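Local coordinates for protein Cd1 (Flavonifractor plautii, PDB 7D39) that binds flavin mononucleotide and probably acts as an ene-reductase that starts the breakdown of flavones and flavonols in a gut bacterium, at residues A[5-10]-A[35-40]; A[41-46]-A[95-100]; A[82-87]-A[140-145]. All blocks are in the same frame, centred on the assembly; numbering follows the deposited sequence.

Contact 1: A[5-10]-A[35-40]; sequences GISGGM and FIQLQN. With FMN (flavin mononucleotide), chain B.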
loop_
_atom_site.group_PDB
_atom_site.type_symbol
_atom_site.label_atom_id
_atom_site.label_comp_id
_atom_site.label_asym_id
_atom_site.label_seq_id
_atom_site.Cartn_x
_atom_site.Cartn_y
_atom_site.Cartn_z
ATOM N N GLY A 5 -10.508 4.563 10.661
ATOM C CA GLY A 5 -9.427 5.503 10.592
ATOM C C GLY A 5 -8.181 5.132 11.353
ATOM O O GLY A 5 -8.216 4.784 12.496
ATOM N N ILE A 6 -7.074 5.236 10.673
ATOM C CA ILE A 6 -5.771 4.944 11.207
ATOM C C ILE A 6 -4.854 6.150 11.085
ATOM O O ILE A 6 -4.776 6.748 10.061
ATOM C CB ILE A 6 -5.114 3.738 10.507
ATOM C CG1 ILE A 6 -6.024 2.521 10.526
ATOM C CG2 ILE A 6 -3.738 3.484 11.074
ATOM C CD1 ILE A 6 -5.576 1.394 9.646
ATOM N N SER A 7 -4.156 6.475 12.149
ATOM C CA SER A 7 -3.192 7.564 12.116
ATOM C C SER A 7 -1.822 7.059 12.538
ATOM O O SER A 7 -1.688 6.387 13.563
ATOM C CB SER A 7 -3.623 8.718 13.012
ATOM O OG SER A 7 -2.521 9.556 13.257
ATOM N N GLY A 8 -0.810 7.388 11.746
ATOM C CA GLY A 8 0.562 7.056 12.065
ATOM C C GLY A 8 1.383 8.186 12.653
ATOM O O GLY A 8 2.610 8.052 12.744
ATOM N N GLY A 9 0.757 9.302 13.040
ATOM C CA GLY A 9 1.459 10.417 13.637
ATOM C C GLY A 9 1.589 10.263 15.142
ATOM O O GLY A 9 1.281 9.220 15.720
HETATM N N MSE A 10 2.049 11.334 15.789
HETATM C CA MSE A 10 2.089 11.346 17.252
HETATM C C MSE A 10 0.672 11.409 17.838
HETATM O O MSE A 10 -0.244 11.944 17.213
HETATM C CB MSE A 10 2.907 12.529 17.781
HETATM C CG MSE A 10 4.434 12.428 17.651
HETATM SE SE MSE A 10 5.282 10.858 18.479
HETATM C CE MSE A 10 4.087 10.590 20.016
ATOM N N PHE A 35 -11.388 4.430 15.333
ATOM C CA PHE A 35 -10.100 5.097 15.194
ATOM C C PHE A 35 -9.022 4.252 15.849
ATOM O O PHE A 35 -9.218 3.750 16.959
ATOM C CB PHE A 35 -10.159 6.491 15.827
ATOM C CG PHE A 35 -8.856 7.222 15.833
ATOM C CD1 PHE A 35 -8.203 7.526 14.652
ATOM C CD2 PHE A 35 -8.295 7.631 17.029
ATOM C CE1 PHE A 35 -6.992 8.205 14.675
ATOM C CE2 PHE A 35 -7.107 8.318 17.052
ATOM C CZ PHE A 35 -6.453 8.605 15.879
ATOM N N ILE A 36 -7.893 4.089 15.162
ATOM C CA ILE A 36 -6.730 3.395 15.707
ATOM C C ILE A 36 -5.521 4.323 15.617
ATOM O O ILE A 36 -5.188 4.825 14.536
ATOM C CB ILE A 36 -6.454 2.062 14.987
ATOM C CG1 ILE A 36 -7.514 1.031 15.370
ATOM C CG2 ILE A 36 -5.087 1.529 15.357
ATOM C CD1 ILE A 36 -7.335 -0.322 14.652
ATOM N N GLN A 37 -4.876 4.556 16.756
ATOM C CA GLN A 37 -3.656 5.349 16.842
ATOM C C GLN A 37 -2.474 4.380 16.895
ATOM O O GLN A 37 -2.360 3.598 17.838
ATOM C CB GLN A 37 -3.704 6.244 18.085
ATOM C CG GLN A 37 -3.214 7.679 17.872
ATOM C CD GLN A 37 -1.744 7.737 17.550
ATOM O OE1 GLN A 37 -0.956 6.944 18.069
ATOM N NE2 GLN A 37 -1.361 8.668 16.685
ATOM N N LEU A 38 -1.605 4.412 15.880
ATOM C CA LEU A 38 -0.585 3.365 15.777
ATOM C C LEU A 38 0.480 3.436 16.869
ATOM O O LEU A 38 1.152 2.424 17.109
ATOM C CB LEU A 38 0.103 3.403 14.412
ATOM C CG LEU A 38 -0.748 3.045 13.186
ATOM C CD1 LEU A 38 0.053 3.149 11.885
ATOM C CD2 LEU A 38 -1.353 1.652 13.347
ATOM N N GLN A 39 0.674 4.594 17.506
ATOM C CA GLN A 39 1.618 4.668 18.611
ATOM C C GLN A 39 1.196 3.796 19.796
ATOM O O GLN A 39 2.034 3.481 20.640
ATOM C CB GLN A 39 1.802 6.110 19.103
ATOM C CG GLN A 39 2.217 7.143 18.034
ATOM C CD GLN A 39 3.406 6.703 17.202
ATOM O OE1 GLN A 39 4.329 6.087 17.710
ATOM N NE2 GLN A 39 3.378 7.008 15.908
ATOM N N ASN A 40 -0.079 3.414 19.893
ATOM C CA ASN A 40 -0.518 2.503 20.946
ATOM C C ASN A 40 -0.179 1.054 20.649
ATOM O O ASN A 40 -0.435 0.196 21.493
ATOM C CB ASN A 40 -2.034 2.599 21.168
ATOM C CG ASN A 40 -2.455 3.932 21.712
ATOM O OD1 ASN A 40 -1.715 4.563 22.453
ATOM N ND2 ASN A 40 -3.648 4.378 21.344
HETATM N N1 FMN B . 8.075 16.600 6.486
HETATM C C2 FMN B . 8.099 16.785 5.174
HETATM O O2 FMN B . 7.233 17.588 4.818
HETATM N N3 FMN B . 8.998 16.157 4.368
HETATM C C4 FMN B . 9.875 15.289 4.922
HETATM O O4 FMN B . 10.733 14.658 4.331
HETATM C C4A FMN B . 9.860 15.081 6.377
HETATM N N5 FMN B . 10.685 14.267 6.989
HETATM C C5A FMN B . 10.664 14.031 8.300
HETATM C C6 FMN B . 11.541 13.157 8.918
HETATM C C7 FMN B . 11.500 12.932 10.287
HETATM C C7M FMN B . 12.472 11.988 10.946
HETATM C C8 FMN B . 10.510 13.668 11.110
HETATM C C8M FMN B . 10.469 13.454 12.598
HETATM C C9 FMN B . 9.644 14.549 10.484
HETATM C C9A FMN B . 9.680 14.745 9.119
HETATM N N10 FMN B . 8.815 15.654 8.499
HETATM C C10 FMN B . 8.881 15.800 7.134
HETATM C "C1'" FMN B . 7.816 16.332 9.318
HETATM C "C2'" FMN B . 6.623 15.410 9.608
HETATM O "O2'" FMN B . 5.913 15.040 8.442
HETATM C "C3'" FMN B . 5.690 16.048 10.679
HETATM O "O3'" FMN B . 6.355 16.209 11.901
HETATM C "C4'" FMN B . 4.365 15.265 10.853
HETATM O "O4'" FMN B . 3.479 15.457 9.765
HETATM C "C5'" FMN B . 3.710 15.623 12.176
HETATM O "O5'" FMN B . 2.505 14.967 12.377
HETATM P P FMN B . 1.790 14.592 13.654
HETATM O O1P FMN B . 0.693 13.806 13.333
HETATM O O2P FMN B . 2.707 13.851 14.418
HETATM O O3P FMN B . 1.379 15.872 14.138
#

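Contact 2: A[41-46]-A[95-100]; sequences LHIEHC and TGLFHT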
loop_
_atom_site.group_PDB
_atom_site.type_symbol
_atom_site.label_atom_id
_atom_site.label_comp_id
_atom_site.label_asym_id
_atom_site.label_seq_id
_atom_site.Cartn_x
_atom_site.Cartn_y
_atom_site.Cartn_z
ATOM N N LEU A 41 0.358 0.757 19.473
ATOM C CA LEU A 41 0.547 -0.611 19.010
ATOM C C LEU A 41 2.031 -0.949 19.000
ATOM O O LEU A 41 2.883 -0.072 18.822
ATOM C CB LEU A 41 -0.039 -0.804 17.605
ATOM C CG LEU A 41 -1.462 -1.320 17.365
ATOM C CD1 LEU A 41 -2.446 -0.833 18.384
ATOM C CD2 LEU A 41 -1.931 -0.931 15.951
ATOM N N HIS A 42 2.336 -2.220 19.222
ATOM C CA HIS A 42 3.699 -2.714 19.095
ATOM C C HIS A 42 3.754 -3.550 17.828
ATOM O O HIS A 42 3.101 -4.596 17.733
ATOM C CB HIS A 42 4.140 -3.527 20.309
ATOM C CG HIS A 42 5.481 -4.163 20.124
ATOM N ND1 HIS A 42 5.661 -5.529 20.108
ATOM C CD2 HIS A 42 6.700 -3.619 19.899
ATOM C CE1 HIS A 42 6.940 -5.798 19.905
ATOM N NE2 HIS A 42 7.589 -4.656 19.767
ATOM N N ILE A 43 4.527 -3.083 16.856
ATOM C CA ILE A 43 4.651 -3.748 15.571
ATOM C C ILE A 43 6.135 -3.867 15.249
ATOM O O ILE A 43 6.835 -2.853 15.152
ATOM C CB ILE A 43 3.892 -2.987 14.469
ATOM C CG1 ILE A 43 2.404 -2.980 14.793
ATOM C CG2 ILE A 43 4.091 -3.632 13.127
ATOM C CD1 ILE A 43 1.625 -2.055 13.949
ATOM N N GLU A 44 6.609 -5.101 15.099
ATOM C CA GLU A 44 8.006 -5.383 14.786
ATOM C C GLU A 44 8.252 -5.311 13.286
ATOM O O GLU A 44 7.343 -5.527 12.478
ATOM C CB GLU A 44 8.400 -6.781 15.273
ATOM C CG GLU A 44 8.328 -6.985 16.768
ATOM C CD GLU A 44 9.590 -6.551 17.464
ATOM O OE1 GLU A 44 9.531 -5.617 18.292
ATOM O OE2 GLU A 44 10.650 -7.141 17.175
ATOM N N HIS A 45 9.505 -5.031 12.922
ATOM C CA HIS A 45 9.896 -5.011 11.517
ATOM C C HIS A 45 9.768 -6.399 10.896
ATOM O O HIS A 45 9.951 -7.424 11.555
ATOM C CB HIS A 45 11.350 -4.535 11.361
ATOM C CG HIS A 45 11.578 -3.108 11.754
ATOM N ND1 HIS A 45 11.481 -2.067 10.862
ATOM C CD2 HIS A 45 11.907 -2.552 12.943
ATOM C CE1 HIS A 45 11.726 -0.928 11.485
ATOM N NE2 HIS A 45 11.989 -1.196 12.747
ATOM N N CYS A 46 9.486 -6.428 9.601
ATOM C CA CYS A 46 9.495 -7.682 8.854
ATOM C C CYS A 46 10.917 -8.242 8.813
ATOM O O CYS A 46 11.862 -7.543 8.425
ATOM C CB CYS A 46 8.952 -7.452 7.441
ATOM S SG CYS A 46 9.080 -8.854 6.276
ATOM N N THR A 95 6.185 6.904 6.702
ATOM C CA THR A 95 7.068 6.574 7.819
ATOM C C THR A 95 7.593 5.142 7.705
ATOM O O THR A 95 7.009 4.284 7.039
ATOM C CB THR A 95 6.362 6.734 9.164
ATOM O OG1 THR A 95 5.304 5.773 9.265
ATOM C CG2 THR A 95 5.804 8.177 9.356
ATOM N N GLY A 96 8.716 4.892 8.382
ATOM C CA GLY A 96 9.243 3.540 8.424
ATOM C C GLY A 96 8.183 2.537 8.827
ATOM O O GLY A 96 8.092 1.449 8.256
ATOM N N LEU A 97 7.353 2.903 9.807
ATOM C CA LEU A 97 6.307 2.002 10.276
ATOM C C LEU A 97 5.294 1.700 9.175
ATOM O O LEU A 97 4.859 0.557 9.017
ATOM C CB LEU A 97 5.611 2.612 11.495
ATOM C CG LEU A 97 4.456 1.756 12.016
ATOM C CD1 LEU A 97 4.947 0.362 12.402
ATOM C CD2 LEU A 97 3.771 2.435 13.195
ATOM N N PHE A 98 4.904 2.719 8.413
ATOM C CA PHE A 98 4.064 2.492 7.249
ATOM C C PHE A 98 4.722 1.508 6.280
ATOM O O PHE A 98 4.054 0.624 5.724
ATOM C CB PHE A 98 3.773 3.826 6.554
ATOM C CG PHE A 98 2.679 3.742 5.534
ATOM C CD1 PHE A 98 2.922 3.233 4.270
ATOM C CD2 PHE A 98 1.397 4.166 5.843
ATOM C CE1 PHE A 98 1.907 3.141 3.349
ATOM C CE2 PHE A 98 0.375 4.065 4.931
ATOM C CZ PHE A 98 0.624 3.558 3.683
ATOM N N HIS A 99 6.022 1.655 6.047
ATOM C CA HIS A 99 6.726 0.693 5.190
ATOM C C HIS A 99 6.745 -0.707 5.795
ATOM O O HIS A 99 6.692 -1.691 5.058
ATOM C CB HIS A 99 8.149 1.150 4.928
ATOM C CG HIS A 99 8.247 2.264 3.938
ATOM N ND1 HIS A 99 8.321 3.587 4.308
ATOM C CD2 HIS A 99 8.297 2.252 2.587
ATOM C CE1 HIS A 99 8.403 4.343 3.228
ATOM N NE2 HIS A 99 8.382 3.557 2.171
ATOM N N THR A 100 6.822 -0.815 7.122
ATOM C CA THR A 100 6.794 -2.120 7.777
ATOM C C THR A 100 5.430 -2.779 7.636
ATOM O O THR A 100 5.344 -3.972 7.339
ATOM C CB THR A 100 7.170 -1.966 9.245
ATOM O OG1 THR A 100 8.564 -1.725 9.322
ATOM C CG2 THR A 100 6.868 -3.222 10.037
HETATM O O HOH W 1 9.652 -4.094 8.154
#

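Contact 3: A[82-87]-A[140-145]; sequences GIVFST and SFMSVG. With FMN (flavin mononucleotide), chain B.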
loop_
_atom_site.group_PDB
_atom_site.type_symbol
_atom_site.label_atom_id
_atom_site.label_comp_id
_atom_site.label_asym_id
_atom_site.label_seq_id
_atom_site.Cartn_x
_atom_site.Cartn_y
_atom_site.Cartn_z
ATOM N N GLY A 82 -14.328 0.261 4.640
ATOM C CA GLY A 82 -13.487 1.285 4.054
ATOM C C GLY A 82 -12.541 1.798 5.120
ATOM O O GLY A 82 -12.819 1.707 6.319
ATOM N N ILE A 83 -11.400 2.318 4.665
ATOM C CA ILE A 83 -10.295 2.697 5.541
ATOM C C ILE A 83 -9.738 4.041 5.102
ATOM O O ILE A 83 -9.526 4.281 3.908
ATOM C CB ILE A 83 -9.159 1.656 5.538
ATOM C CG1 ILE A 83 -9.658 0.284 5.945
ATOM C CG2 ILE A 83 -8.024 2.089 6.430
ATOM C CD1 ILE A 83 -8.566 -0.746 5.914
ATOM N N VAL A 84 -9.450 4.887 6.087
ATOM C CA VAL A 84 -8.774 6.164 5.901
ATOM C C VAL A 84 -7.502 6.116 6.735
ATOM O O VAL A 84 -7.555 5.902 7.951
ATOM C CB VAL A 84 -9.668 7.350 6.311
ATOM C CG1 VAL A 84 -9.028 8.662 5.942
ATOM C CG2 VAL A 84 -10.979 7.238 5.625
ATOM N N PHE A 85 -6.369 6.281 6.099
ATOM C CA PHE A 85 -5.079 6.144 6.690
ATOM C C PHE A 85 -4.311 7.440 6.541
ATOM O O PHE A 85 -3.995 7.836 5.453
ATOM C CB PHE A 85 -4.349 5.019 5.975
ATOM C CG PHE A 85 -3.255 4.393 6.757
ATOM C CD1 PHE A 85 -3.068 3.044 6.722
ATOM C CD2 PHE A 85 -2.412 5.148 7.508
ATOM C CE1 PHE A 85 -2.071 2.467 7.429
ATOM C CE2 PHE A 85 -1.407 4.575 8.206
ATOM C CZ PHE A 85 -1.232 3.243 8.173
ATOM N N SER A 86 -4.016 8.085 7.644
ATOM C CA SER A 86 -3.215 9.284 7.658
ATOM C C SER A 86 -1.792 9.061 8.141
ATOM O O SER A 86 -1.596 8.606 9.202
ATOM C CB SER A 86 -3.902 10.359 8.469
ATOM O OG SER A 86 -3.357 11.608 8.284
ATOM N N THR A 87 -0.806 9.390 7.341
ATOM C CA THR A 87 0.577 9.114 7.698
ATOM C C THR A 87 1.410 10.381 7.639
ATOM O O THR A 87 1.251 11.194 6.726
ATOM C CB THR A 87 1.205 8.068 6.764
ATOM O OG1 THR A 87 2.559 7.816 7.171
ATOM C CG2 THR A 87 1.214 8.573 5.341
ATOM N N SER A 140 -8.490 5.121 1.475
ATOM C CA SER A 140 -7.979 6.430 1.112
ATOM C C SER A 140 -6.825 6.787 2.032
ATOM O O SER A 140 -6.763 6.346 3.186
ATOM C CB SER A 140 -9.069 7.495 1.184
ATOM O OG SER A 140 -9.959 7.365 0.076
ATOM N N PHE A 141 -5.909 7.594 1.507
ATOM C CA PHE A 141 -4.697 7.964 2.212
ATOM C C PHE A 141 -4.561 9.473 2.269
ATOM O O PHE A 141 -4.957 10.187 1.346
ATOM C CB PHE A 141 -3.463 7.384 1.524
ATOM C CG PHE A 141 -3.460 5.883 1.453
ATOM C CD1 PHE A 141 -3.119 5.133 2.561
ATOM C CD2 PHE A 141 -3.775 5.233 0.277
ATOM C CE1 PHE A 141 -3.099 3.755 2.496
ATOM C CE2 PHE A 141 -3.738 3.840 0.202
ATOM C CZ PHE A 141 -3.416 3.113 1.312
HETATM N N MSE A 142 -3.973 9.945 3.352
HETATM C CA MSE A 142 -3.570 11.334 3.452
HETATM C C MSE A 142 -2.144 11.314 3.961
HETATM O O MSE A 142 -1.859 10.627 4.927
HETATM C CB MSE A 142 -4.486 12.106 4.394
HETATM C CG MSE A 142 -5.955 12.060 4.010
HETATM SE SE MSE A 142 -7.065 13.181 5.204
HETATM C CE MSE A 142 -7.149 11.965 6.729
ATOM N N SER A 143 -1.245 12.024 3.290
ATOM C CA SER A 143 0.131 12.170 3.736
ATOM C C SER A 143 0.328 13.613 4.161
ATOM O O SER A 143 0.031 14.529 3.391
ATOM C CB SER A 143 1.124 11.804 2.629
ATOM O OG SER A 143 0.925 10.481 2.181
ATOM N N VAL A 144 0.802 13.811 5.389
ATOM C CA VAL A 144 0.913 15.132 6.000
ATOM C C VAL A 144 2.369 15.382 6.349
ATOM O O VAL A 144 2.953 14.648 7.153
ATOM C CB VAL A 144 0.032 15.261 7.251
ATOM C CG1 VAL A 144 0.069 16.691 7.771
ATOM C CG2 VAL A 144 -1.407 14.810 6.948
ATOM N N GLY A 145 2.952 16.435 5.770
ATOM C CA GLY A 145 4.352 16.743 5.963
ATOM C C GLY A 145 4.552 18.132 6.546
ATOM O O GLY A 145 3.649 18.970 6.549
HETATM N N1 FMN B . 8.075 16.600 6.486
HETATM C C2 FMN B . 8.099 16.785 5.174
HETATM O O2 FMN B . 7.233 17.588 4.818
HETATM N N3 FMN B . 8.998 16.157 4.368
HETATM C C4 FMN B . 9.875 15.289 4.922
HETATM O O4 FMN B . 10.733 14.658 4.331
HETATM C C4A FMN B . 9.860 15.081 6.377
HETATM N N5 FMN B . 10.685 14.267 6.989
HETATM C C5A FMN B . 10.664 14.031 8.300
HETATM C C6 FMN B . 11.541 13.157 8.918
HETATM C C7 FMN B . 11.500 12.932 10.287
HETATM C C7M FMN B . 12.472 11.988 10.946
HETATM C C8 FMN B . 10.510 13.668 11.110
HETATM C C8M FMN B . 10.469 13.454 12.598
HETATM C C9 FMN B . 9.644 14.549 10.484
HETATM C C9A FMN B . 9.680 14.745 9.119
HETATM N N10 FMN B . 8.815 15.654 8.499
HETATM C C10 FMN B . 8.881 15.800 7.134
HETATM C "C1'" FMN B . 7.816 16.332 9.318
HETATM C "C2'" FMN B . 6.623 15.410 9.608
HETATM O "O2'" FMN B . 5.913 15.040 8.442
HETATM C "C3'" FMN B . 5.690 16.048 10.679
HETATM O "O3'" FMN B . 6.355 16.209 11.901
HETATM C "C4'" FMN B . 4.365 15.265 10.853
HETATM O "O4'" FMN B . 3.479 15.457 9.765
HETATM C "C5'" FMN B . 3.710 15.623 12.176
HETATM O "O5'" FMN B . 2.505 14.967 12.377
HETATM P P FMN B . 1.790 14.592 13.654
HETATM O O1P FMN B . 0.693 13.806 13.333
HETATM O O2P FMN B . 2.707 13.851 14.418
HETATM O O3P FMN B . 1.379 15.872 14.138
#

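Contact 1: A[5-10]-A[35-40]
Gly5 to Ser7 and Phe35 to Gln37 run side by side as parallel strands. The backbone ladder starts where Ile36 N gives its hydrogen to Gly5 O at 2.8 Å and Ser7 N returns one to Ile36 O; Leu38 N to Ser7 O, 3.0 Å, carries it past the strand ends.

The second set of polar contacts grips the loop beyond. Gly9 O takes two side-chain amides from opposite faces of its peptide plane. Gln37 NE2 lies 2.9 Å from Gly9 O, which falls in the plane of the Gln37 amide; Gln39 NE2 is 3.1 Å from Gly9 O in a more bent bond. A bend at chi2 (-66°) turns the Gln37 amide over to the loop, and its NE2 also bonds Asp16 OD1. Gln37 OE1, in turn, accepts from Gln39 N, which ties the two glutamines together. Ser7 OG, paired with Asp16 as well, accepts from Gly9 N in an ST turn.

Apolar packing differs between the two faces of the sheet. On that of Ile6 and Ile36, the CG2 branch of Ile6 rests against Leu38 CG at 3.7 Å. On the other, Ser7 CB meets the edge of the Phe35 ring at CE1, 3.8 Å away.

The flavin phosphate closes the account: the backbone N of Met10, here a selenomethionine, donates to FMN O2P at 2.9 Å, while Gly9 lies so close to O1P that a side chain there would collide with it. Strand 2-7, helix 14-28 and strand 32-37 form a beta-alpha-beta unit in which the loop after strand 2-7 binds the FMN phosphate, as in flavodoxin-like folds.

Contact 2: A[41-46]-A[95-100]
Thr100 lies against the loop 41-46 with its methyl and its hydroxyl turned to different partners. The tight part of the contact is the methyl: CG2 is anti to the backbone N and is pressed against the loop backbone, 3.4 Å from Glu44 O and close to His45 CA.

Beside it comes ordinary apolar packing. Ile43 CB and CG2 both meet Leu97 CD1, each at 4.1 Å, with the two side chains roughly perpendicular. Leu97 gets there because its CG is anti to the backbone N (chi1 178°), which carries the branched end over to the loop. Ile43 and Thr100 lie alongside, pointing opposite ways, and CG2 of the isoleucine comes near the threonine methyl, so one isoleucine bridges Leu97 and Thr100 on the helix.

Toward solvent the fit is looser. The His45 ring stands beside the Thr100 hydroxyl, with His45 ND1 3.3 Å from Thr100 OG1. A water fills in here: it accepts from Cys46 N at 2.8 Å and is hydrogen-bonded to Thr100 OG1 at 2.9 Å, joining loop backbone to helix side chain. With an alanine in place of Thr100, the water is likely to lose its helix partner and a gap to open beside Glu44 O and Ile43.

Around the contact, Ile43 also packs on Leu73 of helix 70-79 and on Arg104, whose NH1 bonds Glu44 O. Helix 96-109, capped at its start by the side chain of Thr95, thus faces the loop with Leu97 and Thr100. Leu97 also reaches Leu38, while on the inner side of the helix Phe98 meets Phe85 of strand 82-88 edge-to-face.

Contact 3: A[82-87]-A[140-145]
Strands 82-87 and 140-144 lie parallel, their axes 4.7 Å apart and 13° from exact alignment, zipped by five backbone hydrogen bonds that alternate between the strands from Ser140 N to Ile83 O at one end to Val144 N to Thr87 O at the other.

On the face of Phe85, Phe141 and Thr87, Phe85 CB sits 3.6 Å from Phe141 CD1, so the Phe141 ring packs on the CB of Phe85. The two rings part because Phe85 CG is anti to the backbone N, whereas Phe141 CG lies beside its own N (chi1 -61°). Farther on, the methyl CG2 of Thr87 touches Ser143 OG at 3.7 Å; that hydroxyl is hydrogen-bonded to Thr153 OG1.

On the opposite face, that of Val84, Ser86 and Met142, selenomethionine Met142 bends at chi3 (-78°), bringing its terminal methyl CE back over the adjacent strand to Val84 CG1, 3.9 Å away, and to Ser86 CB. Val144 CG2 approaches Ser86 OG, whose hydrogen-bond partner is Asn15 OD1. At the C-terminal end FMN O4' donates to Val144 O at 2.8 Å, and Gly145 CA comes within 3.2 Å of flavin O2, where a side chain would clash.

Helices cover the Val84 and Met142 face: Ala22 and Met18 of helix 14-28, then Ala190 and Ile193 of helix 184-202. Helix 96-109 packs on the Phe85 and Thr87 face. Strand 2-7 flanks strand 82-88 and strand 167-174 flanks strand 138-144, which puts this pair inside the five-stranded parallel sheet.

From the N terminus, contact 1 closes first, bringing strand 32-37 back beside strand 2-7 after helix 14-28. The chain then leaves the sheet, and the loop 41-46 waits for helix 96-109 to complete contact 2. Before that helix comes strand 82-88, which opens contact 3; this closes only when strand 138-144 comes in, after contact 2 is complete, so contacts 2 and 3 cross while contact 1 stands in series ahead of both. Ile6 bonds to the backbone of Val84 and Ser86, merging contacts 1 and 3 into one sheet with FMN at the C-terminal ends of its strands. Phe98 against Phe141 and Thr87 fastens the helix of contact 2 onto that sheet.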